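Local atomic coordinates of tryptophan halogenase (Shewanella frigidimarina, PDB entry 2PYX), a protein that probably acts as a flavin-dependent halogenase of the tryptophan halogenase family, binding FAD in a Rossmann-type domain and using it for monooxygenase-like chemistry. Residues A18-A23 with L47-D52; D123-W128 with V468-S473; S136-E139 with Q144-L147; L224-T229 with S373-Q378. All blocks are in the same frame, centred on the assembly; numbering follows the deposited sequence.

Contact 1 (A18-A23 with L47-D52)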
loop_
_atom_site.group_PDB
_atom_site.type_symbol
_atom_site.label_atom_id
_atom_site.label_comp_id
_atom_site.label_asym_id
_atom_site.label_seq_id
_atom_site.Cartn_x
_atom_site.Cartn_y
_atom_site.Cartn_z
ATOM N N ALA A 18 -10.510 5.296 3.803
ATOM C CA ALA A 18 -9.787 6.095 4.803
ATOM C C ALA A 18 -10.634 6.323 6.050
ATOM O O ALA A 18 -10.223 6.067 7.188
ATOM C CB ALA A 18 -9.330 7.411 4.192
ATOM N N GLY A 19 -11.875 6.746 5.840
ATOM C CA GLY A 19 -12.738 7.052 6.949
ATOM C C GLY A 19 -13.188 5.847 7.719
ATOM O O GLY A 19 -13.141 5.837 8.965
ATOM N N TRP A 20 -13.589 4.800 6.986
ATOM C CA TRP A 20 -14.110 3.616 7.673
ATOM C C TRP A 20 -13.042 2.741 8.314
ATOM O O TRP A 20 -13.264 2.163 9.372
ATOM C CB TRP A 20 -15.030 2.799 6.786
ATOM C CG TRP A 20 -16.287 3.543 6.483
ATOM C CD1 TRP A 20 -16.632 4.142 5.292
ATOM C CD2 TRP A 20 -17.336 3.822 7.392
ATOM N NE1 TRP A 20 -17.857 4.756 5.411
ATOM C CE2 TRP A 20 -18.308 4.575 6.688
ATOM C CE3 TRP A 20 -17.566 3.520 8.738
ATOM C CZ2 TRP A 20 -19.476 5.028 7.296
ATOM C CZ3 TRP A 20 -18.732 3.941 9.315
ATOM C CH2 TRP A 20 -19.674 4.703 8.588
ATOM N N ILE A 21 -11.855 2.674 7.719
ATOM C CA ILE A 21 -10.791 1.951 8.429
ATOM C C ILE A 21 -10.460 2.679 9.732
ATOM O O ILE A 21 -10.237 2.053 10.775
ATOM C CB ILE A 21 -9.546 1.763 7.552
ATOM C CG1 ILE A 21 -9.824 0.677 6.500
ATOM C CG2 ILE A 21 -8.302 1.397 8.396
ATOM C CD1 ILE A 21 -8.768 0.606 5.398
ATOM N N THR A 22 -10.420 4.010 9.666
ATOM C CA THR A 22 -10.152 4.798 10.863
ATOM C C THR A 22 -11.221 4.529 11.924
ATOM O O THR A 22 -10.930 4.309 13.083
ATOM C CB THR A 22 -10.052 6.308 10.546
ATOM O OG1 THR A 22 -9.009 6.512 9.576
ATOM C CG2 THR A 22 -9.754 7.114 11.795
ATOM N N ALA A 23 -12.491 4.635 11.536
ATOM C CA ALA A 23 -13.581 4.415 12.483
ATOM C C ALA A 23 -13.479 3.052 13.146
ATOM O O ALA A 23 -13.608 2.915 14.358
ATOM C CB ALA A 23 -14.910 4.550 11.766
ATOM N N LEU A 47 -19.002 9.691 11.861
ATOM C CA LEU A 47 -18.470 9.811 10.535
ATOM C C LEU A 47 -19.467 10.560 9.671
ATOM O O LEU A 47 -20.614 10.106 9.535
ATOM C CB LEU A 47 -18.093 8.444 9.939
ATOM C CG LEU A 47 -17.291 8.477 8.614
ATOM C CD1 LEU A 47 -16.422 7.245 8.489
ATOM C CD2 LEU A 47 -18.203 8.545 7.414
ATOM N N ILE A 48 -19.041 11.686 9.103
ATOM C CA ILE A 48 -19.879 12.511 8.213
ATOM C C ILE A 48 -19.382 12.240 6.803
ATOM O O ILE A 48 -18.233 12.550 6.459
ATOM C CB ILE A 48 -19.772 14.016 8.522
ATOM C CG1 ILE A 48 -20.160 14.304 9.971
ATOM C CG2 ILE A 48 -20.670 14.799 7.525
ATOM C CD1 ILE A 48 -19.828 15.703 10.454
ATOM N N GLU A 49 -20.273 11.681 5.988
ATOM C CA GLU A 49 -19.991 11.279 4.614
ATOM C C GLU A 49 -20.809 12.147 3.646
ATOM O O GLU A 49 -22.006 12.324 3.854
ATOM C CB GLU A 49 -20.348 9.791 4.462
ATOM C CG GLU A 49 -19.963 9.228 3.146
ATOM C CD GLU A 49 -20.113 7.740 3.024
ATOM O OE1 GLU A 49 -20.658 7.098 3.932
ATOM O OE2 GLU A 49 -19.668 7.216 1.979
ATOM N N SER A 50 -20.159 12.635 2.596
ATOM C CA SER A 50 -20.840 13.399 1.550
ATOM C C SER A 50 -21.903 12.536 0.888
ATOM O O SER A 50 -21.662 11.357 0.621
ATOM C CB SER A 50 -19.845 13.835 0.476
ATOM O OG SER A 50 -20.512 14.558 -0.540
ATOM N N PRO A 51 -23.089 13.105 0.616
ATOM C CA PRO A 51 -24.065 12.346 -0.162
ATOM C C PRO A 51 -23.736 12.283 -1.672
ATOM O O PRO A 51 -24.419 11.587 -2.411
ATOM C CB PRO A 51 -25.367 13.113 0.084
ATOM C CG PRO A 51 -24.928 14.500 0.273
ATOM C CD PRO A 51 -23.617 14.425 1.010
ATOM N N ASP A 52 -22.695 12.990 -2.112
ATOM C CA ASP A 52 -22.275 12.970 -3.513
ATOM C C ASP A 52 -21.706 11.614 -3.916
ATOM O O ASP A 52 -21.001 10.978 -3.134
ATOM C CB ASP A 52 -21.206 14.029 -3.759
ATOM C CG ASP A 52 -21.673 15.426 -3.411
ATOM O OD1 ASP A 52 -22.898 15.687 -3.478
ATOM O OD2 ASP A 52 -20.807 16.261 -3.064
HETATM O O HOH W 1 -17.961 5.462 2.278
#
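At G19 and L47 the first turns of helix 16-31 run antiparallel to the end of strand 44-49, the short axes 9.8 Å apart and at 167° to each other. The CA atoms of G19 and L47 are 7.3 Å apart, and the leucine fills the gap. Its CG stands anti to the backbone N (chi1 -170°), which carries both methyls up to the helix. CD1 of L47 lies 3.7 Å from the centroid of the six-membered ring of W20, almost on the ring normal, a CH-pi contact over the face. The same methyl rests 3.6 Å from G19 O, close against the helix backbone where G19 has no side chain of its own. CD2 of L47 goes farther out along the indole, 3.7 Å from W20 CZ2. E49, two residues on along the strand, approaches the indole at its edge: E49 OE1 lies near the ring plane, 3.9 Å from W20 NE1, while the carboxylate plane is turned steeply away from that of the ring. A water accepts a weak hydrogen bond from W20 NE1 and donates to E49 OE2, bridging helix and strand. OE1 of E49 is engaged by H193 of the neighbouring strand, and H193 also meets the indole edge-to-face; helix 174-187 packs on W20 as well. This is the helix-on-sheet packing of a Rossmann-type nucleotide-binding fold: the sequence around G19 is consistent with a GxGxxG motif, with G19 as its last glycine, and A18, the residue just before it, is predicted to contribute to FAD binding.

Contact 2 (D123-W128 with V468-S473)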
loop_
_atom_site.group_PDB
_atom_site.type_symbol
_atom_site.label_atom_id
_atom_site.label_comp_id
_atom_site.label_asym_id
_atom_site.label_seq_id
_atom_site.Cartn_x
_atom_site.Cartn_y
_atom_site.Cartn_z
ATOM N N ASP A 123 21.138 -12.563 7.985
ATOM C CA ASP A 123 20.744 -11.856 6.761
ATOM C C ASP A 123 21.476 -12.521 5.609
ATOM O O ASP A 123 22.686 -12.341 5.418
ATOM C CB ASP A 123 21.088 -10.363 6.878
ATOM C CG ASP A 123 20.720 -9.563 5.646
ATOM O OD1 ASP A 123 20.405 -10.161 4.615
ATOM O OD2 ASP A 123 20.768 -8.323 5.729
ATOM N N LEU A 124 20.744 -13.268 4.788
ATOM C CA LEU A 124 21.343 -14.047 3.711
ATOM C C LEU A 124 21.882 -13.221 2.538
ATOM O O LEU A 124 22.670 -13.720 1.732
ATOM C CB LEU A 124 20.328 -15.032 3.144
ATOM C CG LEU A 124 19.938 -16.224 4.040
ATOM C CD1 LEU A 124 18.901 -17.096 3.366
ATOM C CD2 LEU A 124 21.189 -17.045 4.361
ATOM N N CYS A 125 21.403 -11.982 2.400
ATOM C CA CYS A 125 21.730 -11.211 1.225
ATOM C C CYS A 125 23.224 -11.189 0.859
ATOM O O CYS A 125 23.578 -11.551 -0.257
ATOM C CB CYS A 125 21.098 -9.820 1.347
ATOM S SG CYS A 125 21.300 -8.775 -0.103
ATOM N N PRO A 126 24.115 -10.767 1.775
ATOM C CA PRO A 126 25.531 -10.767 1.374
ATOM C C PRO A 126 26.108 -12.157 1.058
ATOM O O PRO A 126 27.090 -12.231 0.319
ATOM C CB PRO A 126 26.252 -10.145 2.577
ATOM C CG PRO A 126 25.330 -10.327 3.689
ATOM C CD PRO A 126 23.950 -10.201 3.120
ATOM N N TYR A 127 25.512 -13.208 1.618
ATOM C CA TYR A 127 25.904 -14.597 1.290
ATOM C C TYR A 127 25.415 -15.048 -0.078
ATOM O O TYR A 127 26.010 -15.944 -0.687
ATOM C CB TYR A 127 25.444 -15.547 2.428
ATOM C CG TYR A 127 26.107 -15.151 3.734
ATOM C CD1 TYR A 127 27.369 -15.645 4.094
ATOM C CD2 TYR A 127 25.529 -14.198 4.575
ATOM C CE1 TYR A 127 28.018 -15.195 5.257
ATOM C CE2 TYR A 127 26.173 -13.764 5.749
ATOM C CZ TYR A 127 27.416 -14.292 6.089
ATOM O OH TYR A 127 28.012 -13.803 7.246
ATOM N N TRP A 128 24.316 -14.451 -0.553
ATOM C CA TRP A 128 23.824 -14.721 -1.884
ATOM C C TRP A 128 24.664 -14.014 -2.958
ATOM O O TRP A 128 24.851 -14.519 -4.061
ATOM C CB TRP A 128 22.327 -14.336 -2.004
ATOM C CG TRP A 128 21.951 -14.138 -3.415
ATOM C CD1 TRP A 128 21.639 -15.103 -4.329
ATOM C CD2 TRP A 128 21.950 -12.907 -4.126
ATOM N NE1 TRP A 128 21.396 -14.539 -5.533
ATOM C CE2 TRP A 128 21.613 -13.186 -5.450
ATOM C CE3 TRP A 128 22.227 -11.582 -3.759
ATOM C CZ2 TRP A 128 21.520 -12.189 -6.415
ATOM C CZ3 TRP A 128 22.114 -10.608 -4.707
ATOM C CH2 TRP A 128 21.775 -10.900 -6.009
ATOM N N VAL A 468 14.363 -5.218 -4.434
ATOM C CA VAL A 468 14.361 -4.335 -5.595
ATOM C C VAL A 468 15.776 -4.152 -6.130
ATOM O O VAL A 468 16.018 -4.317 -7.339
ATOM C CB VAL A 468 13.664 -2.987 -5.294
ATOM C CG1 VAL A 468 13.847 -2.000 -6.473
ATOM C CG2 VAL A 468 12.181 -3.222 -5.050
ATOM N N LEU A 469 16.725 -3.803 -5.270
ATOM C CA LEU A 469 18.084 -3.529 -5.714
ATOM C C LEU A 469 18.643 -4.711 -6.503
ATOM O O LEU A 469 19.196 -4.546 -7.587
ATOM C CB LEU A 469 18.969 -3.216 -4.505
ATOM C CG LEU A 469 20.329 -2.591 -4.735
ATOM C CD1 LEU A 469 20.228 -1.191 -5.304
ATOM C CD2 LEU A 469 21.125 -2.511 -3.449
ATOM N N TYR A 470 18.544 -5.900 -5.924
ATOM C CA TYR A 470 19.125 -7.090 -6.536
ATOM C C TYR A 470 18.194 -7.748 -7.534
ATOM O O TYR A 470 18.659 -8.454 -8.441
ATOM C CB TYR A 470 19.642 -8.048 -5.478
ATOM C CG TYR A 470 20.721 -7.371 -4.651
ATOM C CD1 TYR A 470 21.871 -6.813 -5.235
ATOM C CD2 TYR A 470 20.538 -7.160 -3.288
ATOM C CE1 TYR A 470 22.800 -6.112 -4.510
ATOM C CE2 TYR A 470 21.504 -6.464 -2.543
ATOM C CZ TYR A 470 22.617 -5.943 -3.131
ATOM O OH TYR A 470 23.543 -5.234 -2.404
ATOM N N GLY A 471 16.890 -7.527 -7.422
ATOM C CA GLY A 471 15.994 -7.885 -8.505
ATOM C C GLY A 471 16.413 -7.241 -9.813
ATOM O O GLY A 471 16.294 -7.864 -10.896
HETATM N N MSE A 472 16.876 -6.011 -9.728
HETATM C CA MSE A 472 17.282 -5.238 -10.882
HETATM C C MSE A 472 18.774 -5.307 -11.170
HETATM O O MSE A 472 19.324 -4.475 -11.887
HETATM C CB MSE A 472 16.779 -3.793 -10.729
HETATM C CG MSE A 472 15.294 -3.734 -10.593
HETATM SE SE MSE A 472 14.618 -1.871 -10.607
HETATM C CE MSE A 472 15.115 -1.398 -12.518
ATOM N N SER A 473 19.451 -6.317 -10.620
ATOM C CA SER A 473 20.831 -6.651 -10.996
ATOM C C SER A 473 21.872 -5.611 -10.631
ATOM O O SER A 473 22.946 -5.534 -11.242
ATOM C CB SER A 473 20.913 -6.981 -12.481
ATOM O OG SER A 473 20.062 -8.077 -12.744
#
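Helix 125-128 meets the C-terminal end of helix 462-471 in a buried helix contact remote from the predicted FAD and tryptophan sites, with Y470 received by C125 and W128 through apolar packing. C125 and Y470 are the nearest backbone pair, 9.2 Å between CA atoms, so the side chains span the gap. C125 SG is anti to its own N (chi1 -175°), a setting that directs the sulfur at the tyrosine: it sits 3.4 Å from Y470 CE2, in an oblique sulfur-aromatic contact. W128 comes to the root of the tyrosine ring, its CZ3 3.5 Å from Y470 CG and its CH2 3.6 Å from Y470 CB. The two aromatic planes are inclined at 57°, with centroids 5.4 Å apart, an oblique pairing. The polar atoms of both rings are held from outside: W128 NE1 donates to V135 O, and Y470 OH is hydrogen-bonded to T476 OG1. D123 OD1 accepts from C125 N at 3.0 Å, a capping bond in the turn that leads into the helix, and D123 OD2 is hydrogen-bonded to Q466 NE2, a direct polar tie to helix 462-471. S473, with positive phi, is the C-prime residue of a Schellman motif that closes helix 462-471. F137 of helix 137-141 touches C125, W128 and Y470, while L124 and Y127 turn to helix 484-507, and V468 and L469 pack on helix 383-413.

Contact 3 (S136-E139 with Q144-L147)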
loop_
_atom_site.group_PDB
_atom_site.type_symbol
_atom_site.label_atom_id
_atom_site.label_comp_id
_atom_site.label_asym_id
_atom_site.label_seq_id
_atom_site.Cartn_x
_atom_site.Cartn_y
_atom_site.Cartn_z
ATOM N N SER A 136 18.721 -16.021 -8.814
ATOM C CA SER A 136 18.185 -14.727 -8.379
ATOM C C SER A 136 18.171 -14.645 -6.887
ATOM O O SER A 136 18.037 -15.637 -6.184
ATOM C CB SER A 136 16.790 -14.475 -8.922
ATOM O OG SER A 136 15.835 -15.369 -8.389
ATOM N N PHE A 137 18.295 -13.425 -6.370
ATOM C CA PHE A 137 18.140 -13.211 -4.957
ATOM C C PHE A 137 16.817 -13.792 -4.451
ATOM O O PHE A 137 16.790 -14.536 -3.479
ATOM C CB PHE A 137 18.244 -11.706 -4.668
ATOM C CG PHE A 137 18.029 -11.338 -3.226
ATOM C CD1 PHE A 137 18.830 -11.844 -2.210
ATOM C CD2 PHE A 137 16.998 -10.485 -2.878
ATOM C CE1 PHE A 137 18.608 -11.488 -0.880
ATOM C CE2 PHE A 137 16.784 -10.107 -1.573
ATOM C CZ PHE A 137 17.563 -10.621 -0.563
ATOM N N ALA A 138 15.717 -13.478 -5.104
ATOM C CA ALA A 138 14.421 -13.934 -4.605
ATOM C C ALA A 138 14.299 -15.460 -4.615
ATOM O O ALA A 138 13.825 -16.052 -3.642
ATOM C CB ALA A 138 13.281 -13.328 -5.373
ATOM N N GLU A 139 14.771 -16.096 -5.680
ATOM C CA GLU A 139 14.755 -17.570 -5.636
ATOM C C GLU A 139 15.622 -18.137 -4.509
ATOM O O GLU A 139 15.250 -19.157 -3.901
ATOM C CB GLU A 139 15.183 -18.150 -6.965
ATOM C CG GLU A 139 15.017 -19.687 -6.976
ATOM C CD GLU A 139 15.281 -20.334 -8.319
ATOM O OE1 GLU A 139 15.195 -19.659 -9.368
ATOM O OE2 GLU A 139 15.586 -21.547 -8.316
ATOM N N GLN A 144 8.404 -17.690 -2.580
ATOM C CA GLN A 144 7.342 -17.048 -3.364
ATOM C C GLN A 144 7.663 -16.798 -4.811
ATOM O O GLN A 144 6.765 -16.689 -5.646
ATOM C CB GLN A 144 6.945 -15.712 -2.719
ATOM C CG GLN A 144 5.933 -15.910 -1.672
ATOM C CD GLN A 144 5.473 -14.640 -0.971
ATOM O OE1 GLN A 144 6.264 -13.745 -0.757
ATOM N NE2 GLN A 144 4.201 -14.613 -0.541
ATOM N N GLN A 145 8.934 -16.650 -5.152
ATOM C CA GLN A 145 9.275 -16.422 -6.560
ATOM C C GLN A 145 8.779 -17.601 -7.379
ATOM O O GLN A 145 7.976 -17.434 -8.299
ATOM C CB GLN A 145 10.769 -16.183 -6.772
ATOM C CG GLN A 145 11.254 -16.052 -8.221
ATOM C CD GLN A 145 10.526 -14.950 -9.016
ATOM O OE1 GLN A 145 9.291 -14.867 -9.009
ATOM N NE2 GLN A 145 11.284 -14.111 -9.689
ATOM N N VAL A 146 9.194 -18.796 -6.972
ATOM C CA VAL A 146 8.804 -20.022 -7.652
ATOM C C VAL A 146 7.291 -20.261 -7.558
ATOM O O VAL A 146 6.668 -20.583 -8.558
ATOM C CB VAL A 146 9.607 -21.234 -7.101
ATOM C CG1 VAL A 146 9.023 -22.525 -7.622
ATOM C CG2 VAL A 146 11.084 -21.101 -7.481
ATOM N N LEU A 147 6.703 -20.066 -6.376
ATOM C CA LEU A 147 5.305 -20.383 -6.175
ATOM C C LEU A 147 4.376 -19.438 -6.942
ATOM O O LEU A 147 3.387 -19.851 -7.520
ATOM C CB LEU A 147 4.983 -20.401 -4.683
ATOM C CG LEU A 147 5.812 -21.422 -3.879
ATOM C CD1 LEU A 147 5.676 -21.247 -2.378
ATOM C CD2 LEU A 147 5.436 -22.837 -4.245
HETATM O O HOH W 2 13.690 -15.888 -10.018
#
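A138 and Q145 touch in a partly buried contact between two consecutive short helices, 137-141 and 144-149, joined by a tight turn and distant from the predicted cofactor and substrate sites. The connection is so short that the CA atoms of E139 and Q145 lie 5.7 Å apart, and the packing is made largely by carbons near the backbone. A138 CB meets Q145 CB at 4.1 Å, and the backbone N of E139 is equally near that methylene. At the more open side, E139 CG lies 4.2 Å from V146 CG2, so the aliphatic part of the glutamate runs past the valine while its extended chain carries the carboxylate onward. Helix 484-507 lies behind the second helix, touching V146 and L147, and strand 108-112 touches Q144 and Q145. On the first helix, F137 belongs to a different surface, where its ring meets that of Y467. Q145 has a divided role: CG is anti to the backbone N (chi1 175°), but the chain bends at the next bond (chi2 56°), bringing the amide around so that OE1 can accept from R93 NH1 while NE2 faces the start of the first helix. There S136 is the N-cap, its OG accepting from E139 N at 3.0 Å with an N-H...O angle of 156°. That same OG of S136 is 2.7 Å from a water, which in turn accepts a weak hydrogen bond from Q145 NE2 at 3.0 Å.

Contact 4 (L224-T229 with S373-Q378)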
loop_
_atom_site.group_PDB
_atom_site.type_symbol
_atom_site.label_atom_id
_atom_site.label_comp_id
_atom_site.label_asym_id
_atom_site.label_seq_id
_atom_site.Cartn_x
_atom_site.Cartn_y
_atom_site.Cartn_z
ATOM N N LEU A 224 -11.505 16.050 18.260
ATOM C CA LEU A 224 -10.470 15.605 17.361
ATOM C C LEU A 224 -11.175 15.348 16.048
ATOM O O LEU A 224 -12.214 14.673 16.018
ATOM C CB LEU A 224 -9.839 14.322 17.876
ATOM C CG LEU A 224 -8.632 13.857 17.084
ATOM C CD1 LEU A 224 -7.442 14.783 17.177
ATOM C CD2 LEU A 224 -8.259 12.472 17.574
ATOM N N PHE A 225 -10.643 15.917 14.971
ATOM C CA PHE A 225 -11.238 15.841 13.654
ATOM C C PHE A 225 -10.311 15.092 12.701
ATOM O O PHE A 225 -9.120 15.425 12.632
ATOM C CB PHE A 225 -11.514 17.249 13.148
ATOM C CG PHE A 225 -12.588 17.919 13.916
ATOM C CD1 PHE A 225 -12.322 18.534 15.125
ATOM C CD2 PHE A 225 -13.918 17.848 13.462
ATOM C CE1 PHE A 225 -13.372 19.110 15.884
ATOM C CE2 PHE A 225 -14.942 18.436 14.240
ATOM C CZ PHE A 225 -14.670 19.043 15.406
ATOM N N ILE A 226 -10.846 14.112 11.972
ATOM C CA ILE A 226 -10.029 13.327 11.080
ATOM C C ILE A 226 -10.399 13.747 9.685
ATOM O O ILE A 226 -11.573 13.623 9.285
ATOM C CB ILE A 226 -10.273 11.822 11.238
ATOM C CG1 ILE A 226 -10.304 11.373 12.686
ATOM C CG2 ILE A 226 -9.252 11.055 10.405
ATOM C CD1 ILE A 226 -9.132 11.725 13.480
ATOM N N ASP A 227 -9.428 14.239 8.920
ATOM C CA ASP A 227 -9.688 14.657 7.564
ATOM C C ASP A 227 -9.524 13.458 6.623
ATOM O O ASP A 227 -8.400 13.053 6.324
ATOM C CB ASP A 227 -8.741 15.785 7.155
ATOM C CG ASP A 227 -9.089 16.390 5.812
ATOM O OD1 ASP A 227 -9.870 15.790 5.076
ATOM O OD2 ASP A 227 -8.534 17.453 5.474
ATOM N N CYS A 228 -10.652 12.916 6.160
ATOM C CA CYS A 228 -10.719 11.880 5.160
ATOM C C CYS A 228 -11.419 12.384 3.874
ATOM O O CYS A 228 -12.078 11.625 3.155
ATOM C CB CYS A 228 -11.420 10.663 5.774
ATOM S SG CYS A 228 -10.460 9.936 7.117
ATOM N N THR A 229 -11.249 13.671 3.584
ATOM C CA THR A 229 -11.945 14.297 2.450
ATOM C C THR A 229 -11.259 14.084 1.081
ATOM O O THR A 229 -11.718 14.632 0.058
ATOM C CB THR A 229 -12.118 15.811 2.681
ATOM O OG1 THR A 229 -10.843 16.481 2.744
ATOM C CG2 THR A 229 -12.924 16.048 3.915
ATOM N N SER A 373 -4.064 3.268 12.857
ATOM C CA SER A 373 -3.607 2.409 13.951
ATOM C C SER A 373 -2.743 3.208 14.949
ATOM O O SER A 373 -2.835 2.999 16.155
ATOM C CB SER A 373 -2.850 1.166 13.445
ATOM O OG SER A 373 -1.658 1.497 12.751
ATOM N N THR A 374 -1.910 4.108 14.439
ATOM C CA THR A 374 -1.080 4.939 15.292
ATOM C C THR A 374 -1.935 5.829 16.149
ATOM O O THR A 374 -1.695 5.948 17.347
ATOM C CB THR A 374 -0.104 5.760 14.427
ATOM O OG1 THR A 374 0.757 4.824 13.767
ATOM C CG2 THR A 374 0.720 6.668 15.261
ATOM N N LEU A 375 -2.940 6.461 15.563
ATOM C CA LEU A 375 -3.829 7.308 16.362
ATOM C C LEU A 375 -4.540 6.478 17.421
ATOM O O LEU A 375 -4.648 6.898 18.574
ATOM C CB LEU A 375 -4.851 7.975 15.445
ATOM C CG LEU A 375 -5.923 8.769 16.172
ATOM C CD1 LEU A 375 -5.290 9.933 16.970
ATOM C CD2 LEU A 375 -6.949 9.270 15.190
ATOM N N ALA A 376 -5.023 5.298 17.060
ATOM C CA ALA A 376 -5.699 4.453 18.020
ATOM C C ALA A 376 -4.769 4.048 19.170
ATOM O O ALA A 376 -5.195 3.975 20.340
ATOM C CB ALA A 376 -6.255 3.218 17.325
ATOM N N GLN A 377 -3.492 3.797 18.864
ATOM C CA GLN A 377 -2.518 3.426 19.892
ATOM C C GLN A 377 -2.001 4.593 20.725
ATOM O O GLN A 377 -1.496 4.395 21.828
ATOM C CB GLN A 377 -1.350 2.705 19.260
ATOM C CG GLN A 377 -1.754 1.430 18.573
ATOM C CD GLN A 377 -0.618 0.672 18.003
ATOM O OE1 GLN A 377 0.036 -0.101 18.704
ATOM N NE2 GLN A 377 -0.411 0.816 16.716
ATOM N N GLN A 378 -2.144 5.797 20.199
ATOM C CA GLN A 378 -1.648 6.995 20.858
ATOM C C GLN A 378 -2.754 8.038 21.032
ATOM O O GLN A 378 -2.528 9.221 20.866
ATOM C CB GLN A 378 -0.511 7.597 20.046
ATOM C CG GLN A 378 0.663 6.664 19.956
ATOM C CD GLN A 378 1.964 7.356 19.612
ATOM O OE1 GLN A 378 2.337 8.320 20.251
ATOM N NE2 GLN A 378 2.629 6.883 18.590
#
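Apolar contacts alone join segments 224-229 and 373-378, and one residue of the helix, L375, makes them all. Its two methyls are shared between two strand residues that point to the same side of the sheet: L375 CD2 meets I226 CD1 at 3.7 Å, and L375 CD1 meets L224 CD2 at 4.0 Å. Both pairs approach tip to tip, as methyl ends reaching across a backbone separation of 10.1 Å between the CA atoms of I226 and L375. The leucine extends toward the sheet because CG lies anti to N (chi1 174°), and its branches then fork to the two strand neighbours. L26 of helix 16-31 and I348 of strand 347-349 also touch L375, enclosing it between helix and sheet.

The polar bonds lie to the side of the interface, within the segments or to neighbouring backbone. At the strand end, D227 OD1 accepts from T229 N at 2.9 Å, an Asx turn, and also from T229 OG1 at 2.6 Å through its syn lone pair; OD2 is taken by the backbone N atoms of L235 and L236. At the helix terminus, Q377 N donates to S373 O. Four donors therefore hold the buried carboxylate of D227, fixing the turn that leaves the sheet, whereas the contact between segments 224-229 and 373-378 is made by methyl-to-methyl packing, without a directional bond between them.

Overall arrangement
Contacts 1 and 4 lie in the same Rossmann-type region and reach the same sheet, on strands 44-49 and 224-227; they touch where C228 SG packs on A18 and G19. Contacts 2 and 3 form a second pair on the other side of the chain's centre, linked through F137 and W128, with about 21 Å or more between nearest atoms of the two pairs. Contacts 1, 2 and 4 are buried, contact 3 only partly. The chemistry differs: aliphatic methyls alone in contact 4, methyl on indole with a water-bridged edge in contact 1, oblique aromatic and sulfur packing in contact 2, and methylene packing beside a water-linked N-cap in contact 3.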